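Local coordinates for protein synthesis inhibitor I (Hordeum vulgare, PDB 4FBC) that belongs to the ribosome-inactivating proteins, which inhibit protein synthesis, and here holds adenosine monophosphate in its pocket, at residues 53-67 against 79-91. The protein carries 3 engineered substitutions. Sequence-based numbering, arbitrary orientation.
Sequences PPVEPNVPPSRWFHV and TLAIRADNIYLEG. With AMP (adenosine monophosphate), chain E.
Trp64 and Arg83 both set CG opposite their carbonyl carbons (chi1 -64° and -71°), which brings Arg83 CG over the six-membered ring of the indole, 3.7 Å from its centroid, a CH-pi contact. The Arg83 chain then bends at chi3, and its guanidinium is sandwiched between Asn86 ND2 and CG of Pro61, whose compact apolar ring suits a flat face. Arginine suits this place because its CG packs on the indole while its end grips Asp85 side-on, Arg83 NE to Asp85 OD1 at 3.0 Å and Arg83 NH2 to Asp85 OD2 at 3.1 Å. The broad indole offers both that face and an N-H, Trp64 NE1 donating to Pro61 O (3.0 Å). Waters join Asp85 OD2 to the backbone nitrogens of Glu56 and Arg63. On the face shared by Phe65, Ile82, Val67 and Leu80, branched Ile82 lays CB over the Phe65 ring, 4.0 Å from its centroid. Paired backbone bonds link Phe65 with Ile82 and Val67 with Leu80, and Ala84 N donates almost straight to Arg63 O (2.8 Å). At the end of the connecting loop, the Tyr88 ring lies against the adenine, and Leu89 N and O bond its N1 and N6. The antiparallel hairpin of strands 64-70 and 78-83 is thus extended by strand 89-93, whose classic bulge at Glu90 and Gly91 faces Ala81, beside the adenosine monophosphate pocket of this ribosome-inactivating protein.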
loop_
_atom_site.group_PDB
_atom_site.type_symbol
_atom_site.label_atom_id
_atom_site.label_comp_id
_atom_site.label_asym_id
_atom_site.label_seq_id
_atom_site.Cartn_x
_atom_site.Cartn_y
_atom_site.Cartn_z
ATOM N N PRO A 53 11.729 -5.442 -4.153
ATOM C CA PRO A 53 12.514 -5.722 -5.362
ATOM C C PRO A 53 12.099 -4.749 -6.473
ATOM O O PRO A 53 10.985 -4.201 -6.422
ATOM C CB PRO A 53 12.096 -7.149 -5.724
ATOM C CG PRO A 53 10.688 -7.285 -5.187
ATOM C CD PRO A 53 10.634 -6.409 -3.936
ATOM N N PRO A 54 12.981 -4.525 -7.469
ATOM C CA PRO A 54 12.595 -3.707 -8.626
ATOM C C PRO A 54 11.397 -4.302 -9.348
ATOM O O PRO A 54 11.100 -5.492 -9.190
ATOM C CB PRO A 54 13.824 -3.800 -9.548
ATOM C CG PRO A 54 14.971 -4.083 -8.623
ATOM C CD PRO A 54 14.383 -4.968 -7.536
ATOM N N VAL A 55 10.715 -3.472 -10.135
ATOM C CA VAL A 55 9.684 -3.936 -11.052
ATOM C C VAL A 55 10.345 -4.729 -12.180
ATOM O O VAL A 55 11.351 -4.285 -12.731
ATOM C CB VAL A 55 8.918 -2.730 -11.651
ATOM C CG1 VAL A 55 7.956 -3.185 -12.750
ATOM C CG2 VAL A 55 8.184 -1.965 -10.540
ATOM N N GLU A 56 9.791 -5.894 -12.506
ATOM C CA GLU A 56 10.332 -6.738 -13.569
ATOM C C GLU A 56 10.214 -6.022 -14.909
ATOM O O GLU A 56 9.154 -5.497 -15.256
ATOM C CB GLU A 56 9.603 -8.088 -13.624
ATOM C CG GLU A 56 9.777 -8.952 -12.369
ATOM C CD GLU A 56 9.002 -10.267 -12.422
ATOM O OE1 GLU A 56 7.831 -10.264 -12.862
ATOM O OE2 GLU A 56 9.565 -11.311 -12.016
ATOM N N PRO A 57 11.313 -5.977 -15.665
ATOM C CA PRO A 57 11.203 -5.350 -16.984
ATOM C C PRO A 57 10.784 -6.350 -18.073
ATOM O O PRO A 57 10.985 -7.557 -17.904
ATOM C CB PRO A 57 12.615 -4.794 -17.223
ATOM C CG PRO A 57 13.518 -5.673 -16.413
ATOM C CD PRO A 57 12.707 -6.266 -15.282
ATOM N N ASN A 58 10.172 -5.838 -19.144
ATOM C CA ASN A 58 9.772 -6.625 -20.329
ATOM C C ASN A 58 8.514 -7.496 -20.172
ATOM O O ASN A 58 8.189 -8.295 -21.056
ATOM C CB ASN A 58 10.936 -7.468 -20.876
ATOM C CG ASN A 58 12.175 -6.639 -21.176
ATOM O OD1 ASN A 58 12.108 -5.414 -21.279
ATOM N ND2 ASN A 58 13.314 -7.312 -21.330
ATOM N N VAL A 59 7.811 -7.333 -19.054
ATOM C CA VAL A 59 6.628 -8.134 -18.750
ATOM C C VAL A 59 5.553 -7.220 -18.134
ATOM O O VAL A 59 5.883 -6.242 -17.464
ATOM C CB VAL A 59 7.005 -9.323 -17.802
ATOM C CG1 VAL A 59 5.782 -10.108 -17.348
ATOM C CG2 VAL A 59 8.004 -10.275 -18.477
ATOM N N PRO A 60 4.262 -7.503 -18.399
ATOM C CA PRO A 60 3.185 -6.813 -17.670
ATOM C C PRO A 60 3.246 -7.217 -16.195
ATOM O O PRO A 60 3.940 -8.185 -15.887
ATOM C CB PRO A 60 1.912 -7.374 -18.311
ATOM C CG PRO A 60 2.346 -7.884 -19.646
ATOM C CD PRO A 60 3.738 -8.381 -19.460
ATOM N N PRO A 61 2.541 -6.499 -15.301
ATOM C CA PRO A 61 2.635 -6.843 -13.874
ATOM C C PRO A 61 2.265 -8.301 -13.603
ATOM O O PRO A 61 1.111 -8.682 -13.799
ATOM C CB PRO A 61 1.608 -5.909 -13.219
ATOM C CG PRO A 61 1.517 -4.734 -14.161
ATOM C CD PRO A 61 1.703 -5.307 -15.535
ATOM N N SER A 62 3.233 -9.101 -13.162
ATOM C CA SER A 62 2.998 -10.531 -12.956
ATOM C C SER A 62 3.263 -11.016 -11.527
ATOM O O SER A 62 3.244 -12.222 -11.263
ATOM C CB SER A 62 3.832 -11.360 -13.945
ATOM O OG SER A 62 5.177 -11.483 -13.510
ATOM N N ARG A 63 3.508 -10.081 -10.610
ATOM C CA ARG A 63 3.728 -10.415 -9.199
ATOM C C ARG A 63 2.672 -9.726 -8.336
ATOM O O ARG A 63 2.625 -8.495 -8.275
ATOM C CB ARG A 63 5.145 -10.003 -8.767
ATOM C CG ARG A 63 6.260 -10.754 -9.478
ATOM C CD ARG A 63 7.635 -10.371 -8.950
ATOM N NE ARG A 63 7.782 -10.745 -7.541
ATOM C CZ ARG A 63 7.767 -9.873 -6.540
ATOM N NH1 ARG A 63 7.644 -8.575 -6.797
ATOM N NH2 ARG A 63 7.889 -10.298 -5.286
ATOM N N TRP A 64 1.826 -10.527 -7.687
ATOM C CA TRP A 64 0.666 -10.024 -6.940
ATOM C C TRP A 64 0.573 -10.656 -5.559
ATOM O O TRP A 64 1.087 -11.751 -5.342
ATOM C CB TRP A 64 -0.623 -10.353 -7.705
ATOM C CG TRP A 64 -0.697 -9.660 -9.041
ATOM C CD1 TRP A 64 -0.124 -10.069 -10.210
ATOM C CD2 TRP A 64 -1.371 -8.428 -9.330
ATOM N NE1 TRP A 64 -0.401 -9.165 -11.211
ATOM C CE2 TRP A 64 -1.172 -8.153 -10.697
ATOM C CE3 TRP A 64 -2.132 -7.543 -8.570
ATOM C CZ2 TRP A 64 -1.697 -7.016 -11.313
ATOM C CZ3 TRP A 64 -2.656 -6.412 -9.182
ATOM C CH2 TRP A 64 -2.438 -6.163 -10.543
ATOM N N PHE A 65 -0.058 -9.951 -4.616
ATOM C CA PHE A 65 -0.493 -10.581 -3.368
ATOM C C PHE A 65 -1.946 -10.233 -3.096
ATOM O O PHE A 65 -2.493 -9.323 -3.724
ATOM C CB PHE A 65 0.428 -10.245 -2.169
ATOM C CG PHE A 65 0.360 -8.812 -1.691
ATOM C CD1 PHE A 65 1.081 -7.817 -2.345
ATOM C CD2 PHE A 65 -0.355 -8.476 -0.546
ATOM C CE1 PHE A 65 1.054 -6.494 -1.900
ATOM C CE2 PHE A 65 -0.391 -7.150 -0.085
ATOM C CZ PHE A 65 0.317 -6.160 -0.766
ATOM N N HIS A 66 -2.579 -10.983 -2.200
ATOM C CA HIS A 66 -3.939 -10.689 -1.768
ATOM C C HIS A 66 -3.986 -10.201 -0.331
ATOM O O HIS A 66 -3.198 -10.627 0.516
ATOM C CB HIS A 66 -4.839 -11.920 -1.897
ATOM C CG HIS A 66 -5.176 -12.270 -3.311
ATOM N ND1 HIS A 66 -5.983 -13.340 -3.640
ATOM C CD2 HIS A 66 -4.813 -11.693 -4.481
ATOM C CE1 HIS A 66 -6.101 -13.406 -4.955
ATOM N NE2 HIS A 66 -5.398 -12.422 -5.489
ATOM N N VAL A 67 -4.908 -9.285 -0.079
ATOM C CA VAL A 67 -5.281 -8.930 1.282
ATOM C C VAL A 67 -6.740 -9.309 1.455
ATOM O O VAL A 67 -7.589 -8.959 0.624
ATOM C CB VAL A 67 -5.059 -7.440 1.565
ATOM C CG1 VAL A 67 -5.785 -7.015 2.848
ATOM C CG2 VAL A 67 -3.569 -7.151 1.675
ATOM N N THR A 79 -11.646 -9.647 -0.823
ATOM C CA THR A 79 -10.280 -9.906 -1.281
ATOM C C THR A 79 -9.803 -8.756 -2.154
ATOM O O THR A 79 -10.507 -8.331 -3.079
ATOM C CB THR A 79 -10.150 -11.241 -2.043
ATOM O OG1 THR A 79 -10.650 -12.310 -1.232
ATOM C CG2 THR A 79 -8.685 -11.537 -2.388
ATOM N N LEU A 80 -8.623 -8.240 -1.832
ATOM C CA LEU A 80 -7.991 -7.179 -2.607
ATOM C C LEU A 80 -6.823 -7.764 -3.385
ATOM O O LEU A 80 -6.041 -8.537 -2.836
ATOM C CB LEU A 80 -7.455 -6.098 -1.670
ATOM C CG LEU A 80 -8.433 -5.538 -0.646
ATOM C CD1 LEU A 80 -7.776 -4.411 0.152
ATOM C CD2 LEU A 80 -9.685 -5.041 -1.341
ATOM N N ALA A 81 -6.687 -7.379 -4.653
ATOM C CA ALA A 81 -5.537 -7.769 -5.455
ATOM C C ALA A 81 -4.570 -6.596 -5.558
ATOM O O ALA A 81 -4.912 -5.536 -6.090
ATOM C CB ALA A 81 -5.983 -8.217 -6.845
ATOM N N ILE A 82 -3.358 -6.786 -5.047
ATOM C CA ILE A 82 -2.380 -5.706 -4.944
ATOM C C ILE A 82 -1.053 -6.145 -5.562
ATOM O O ILE A 82 -0.613 -7.274 -5.363
ATOM C CB ILE A 82 -2.167 -5.309 -3.454
ATOM C CG1 ILE A 82 -3.498 -4.904 -2.809
ATOM C CG2 ILE A 82 -1.162 -4.178 -3.340
ATOM C CD1 ILE A 82 -3.433 -4.760 -1.265
ATOM N N ARG A 83 -0.410 -5.262 -6.318
ATOM C CA ARG A 83 0.869 -5.605 -6.938
ATOM C C ARG A 83 1.950 -5.779 -5.874
ATOM O O ARG A 83 2.012 -4.999 -4.925
ATOM C CB ARG A 83 1.278 -4.528 -7.947
ATOM C CG ARG A 83 0.410 -4.535 -9.197
ATOM C CD ARG A 83 0.778 -3.418 -10.164
ATOM N NE ARG A 83 2.191 -3.445 -10.528
ATOM C CZ ARG A 83 2.729 -2.724 -11.509
ATOM N NH1 ARG A 83 1.967 -1.910 -12.223
ATOM N NH2 ARG A 83 4.028 -2.824 -11.770
ATOM N N ALA A 84 2.792 -6.798 -6.035
ATOM C CA ALA A 84 3.859 -7.061 -5.064
ATOM C C ALA A 84 5.148 -6.305 -5.366
ATOM O O ALA A 84 6.136 -6.450 -4.637
ATOM C CB ALA A 84 4.134 -8.570 -4.953
ATOM N N ASP A 85 5.148 -5.508 -6.434
ATOM C CA ASP A 85 6.330 -4.723 -6.790
ATOM C C ASP A 85 6.211 -3.254 -6.406
ATOM O O ASP A 85 7.209 -2.627 -6.050
ATOM C CB ASP A 85 6.696 -4.881 -8.285
ATOM C CG ASP A 85 5.506 -4.719 -9.215
ATOM O OD1 ASP A 85 4.428 -4.272 -8.771
ATOM O OD2 ASP A 85 5.655 -5.042 -10.425
ATOM N N ASN A 86 4.995 -2.709 -6.457
ATOM C CA ASN A 86 4.787 -1.309 -6.080
ATOM C C ASN A 86 3.597 -1.068 -5.143
ATOM O O ASN A 86 3.275 0.075 -4.837
ATOM C CB ASN A 86 4.686 -0.410 -7.326
ATOM C CG ASN A 86 3.509 -0.762 -8.204
ATOM O OD1 ASN A 86 2.643 -1.543 -7.813
ATOM N ND2 ASN A 86 3.462 -0.179 -9.412
ATOM N N ILE A 87 2.967 -2.153 -4.684
ATOM C CA ILE A 87 1.836 -2.099 -3.748
ATOM C C ILE A 87 0.622 -1.307 -4.281
ATOM O O ILE A 87 -0.136 -0.702 -3.522
ATOM C CB ILE A 87 2.277 -1.610 -2.340
ATOM C CG1 ILE A 87 3.683 -2.142 -2.011
ATOM C CG2 ILE A 87 1.270 -2.070 -1.259
ATOM C CD1 ILE A 87 4.249 -1.622 -0.655
ATOM N N TYR A 88 0.423 -1.330 -5.598
ATOM C CA TYR A 88 -0.752 -0.690 -6.187
ATOM C C TYR A 88 -1.956 -1.583 -6.053
ATOM O O TYR A 88 -1.905 -2.749 -6.433
ATOM C CB TYR A 88 -0.558 -0.438 -7.679
ATOM C CG TYR A 88 0.266 0.772 -8.040
ATOM C CD1 TYR A 88 1.165 1.322 -7.146
ATOM C CD2 TYR A 88 0.141 1.357 -9.298
ATOM C CE1 TYR A 88 1.926 2.427 -7.487
ATOM C CE2 TYR A 88 0.894 2.460 -9.651
ATOM C CZ TYR A 88 1.784 2.991 -8.742
ATOM O OH TYR A 88 2.541 4.085 -9.088
ATOM N N LEU A 89 -3.053 -1.024 -5.550
ATOM C CA LEU A 89 -4.325 -1.739 -5.541
ATOM C C LEU A 89 -4.881 -1.708 -6.957
ATOM O O LEU A 89 -4.948 -0.646 -7.564
ATOM C CB LEU A 89 -5.310 -1.048 -4.603
ATOM C CG LEU A 89 -6.729 -1.615 -4.567
ATOM C CD1 LEU A 89 -6.756 -3.086 -4.115
ATOM C CD2 LEU A 89 -7.614 -0.735 -3.672
ATOM N N GLU A 90 -5.289 -2.859 -7.482
ATOM C CA GLU A 90 -5.875 -2.876 -8.827
ATOM C C GLU A 90 -7.192 -3.630 -8.935
ATOM O O GLU A 90 -7.971 -3.387 -9.858
ATOM C CB GLU A 90 -4.877 -3.399 -9.864
ATOM C CG GLU A 90 -3.688 -2.479 -10.129
ATOM C CD GLU A 90 -4.077 -1.131 -10.732
ATOM O OE1 GLU A 90 -5.224 -0.965 -11.203
ATOM O OE2 GLU A 90 -3.223 -0.224 -10.730
ATOM N N GLY A 91 -7.449 -4.532 -7.992
ATOM C CA GLY A 91 -8.662 -5.330 -8.026
ATOM C C GLY A 91 -9.264 -5.618 -6.663
ATOM O O GLY A 91 -8.564 -5.609 -5.650
HETATM P P AMP E . 1.894 7.316 -10.653
HETATM O O1P AMP E . 0.502 7.759 -11.058
HETATM O O2P AMP E . 3.057 8.238 -10.954
HETATM O O3P AMP E . 2.177 5.943 -11.230
HETATM O "O5'" AMP E . 1.900 6.935 -9.104
HETATM C "C5'" AMP E . 2.366 7.850 -8.121
HETATM C "C4'" AMP E . 2.137 7.317 -6.728
HETATM O "O4'" AMP E . 0.711 7.261 -6.459
HETATM C "C3'" AMP E . 2.623 5.894 -6.475
HETATM O "O3'" AMP E . 4.012 5.823 -6.184
HETATM C "C2'" AMP E . 1.731 5.426 -5.332
HETATM O "O2'" AMP E . 2.210 5.932 -4.086
HETATM C "C1'" AMP E . 0.409 6.128 -5.671
HETATM N N9 AMP E . -0.520 5.259 -6.433
HETATM C C8 AMP E . -0.908 5.443 -7.717
HETATM N N7 AMP E . -1.780 4.483 -8.125
HETATM C C5 AMP E . -1.976 3.654 -7.075
HETATM C C6 AMP E . -2.785 2.435 -6.806
HETATM N N6 AMP E . -3.575 1.894 -7.773
HETATM N N1 AMP E . -2.708 1.885 -5.563
HETATM C C2 AMP E . -1.920 2.412 -4.599
HETATM N N3 AMP E . -1.169 3.517 -4.770
HETATM C C4 AMP E . -1.156 4.176 -5.962
HETATM O O HOH W 1 9.900 -1.731 -6.339
HETATM O O HOH W 2 7.379 -6.738 -11.209
HETATM O O HOH W 3 7.701 -8.218 -3.382
HETATM O O HOH W 4 3.515 -7.080 -10.544
#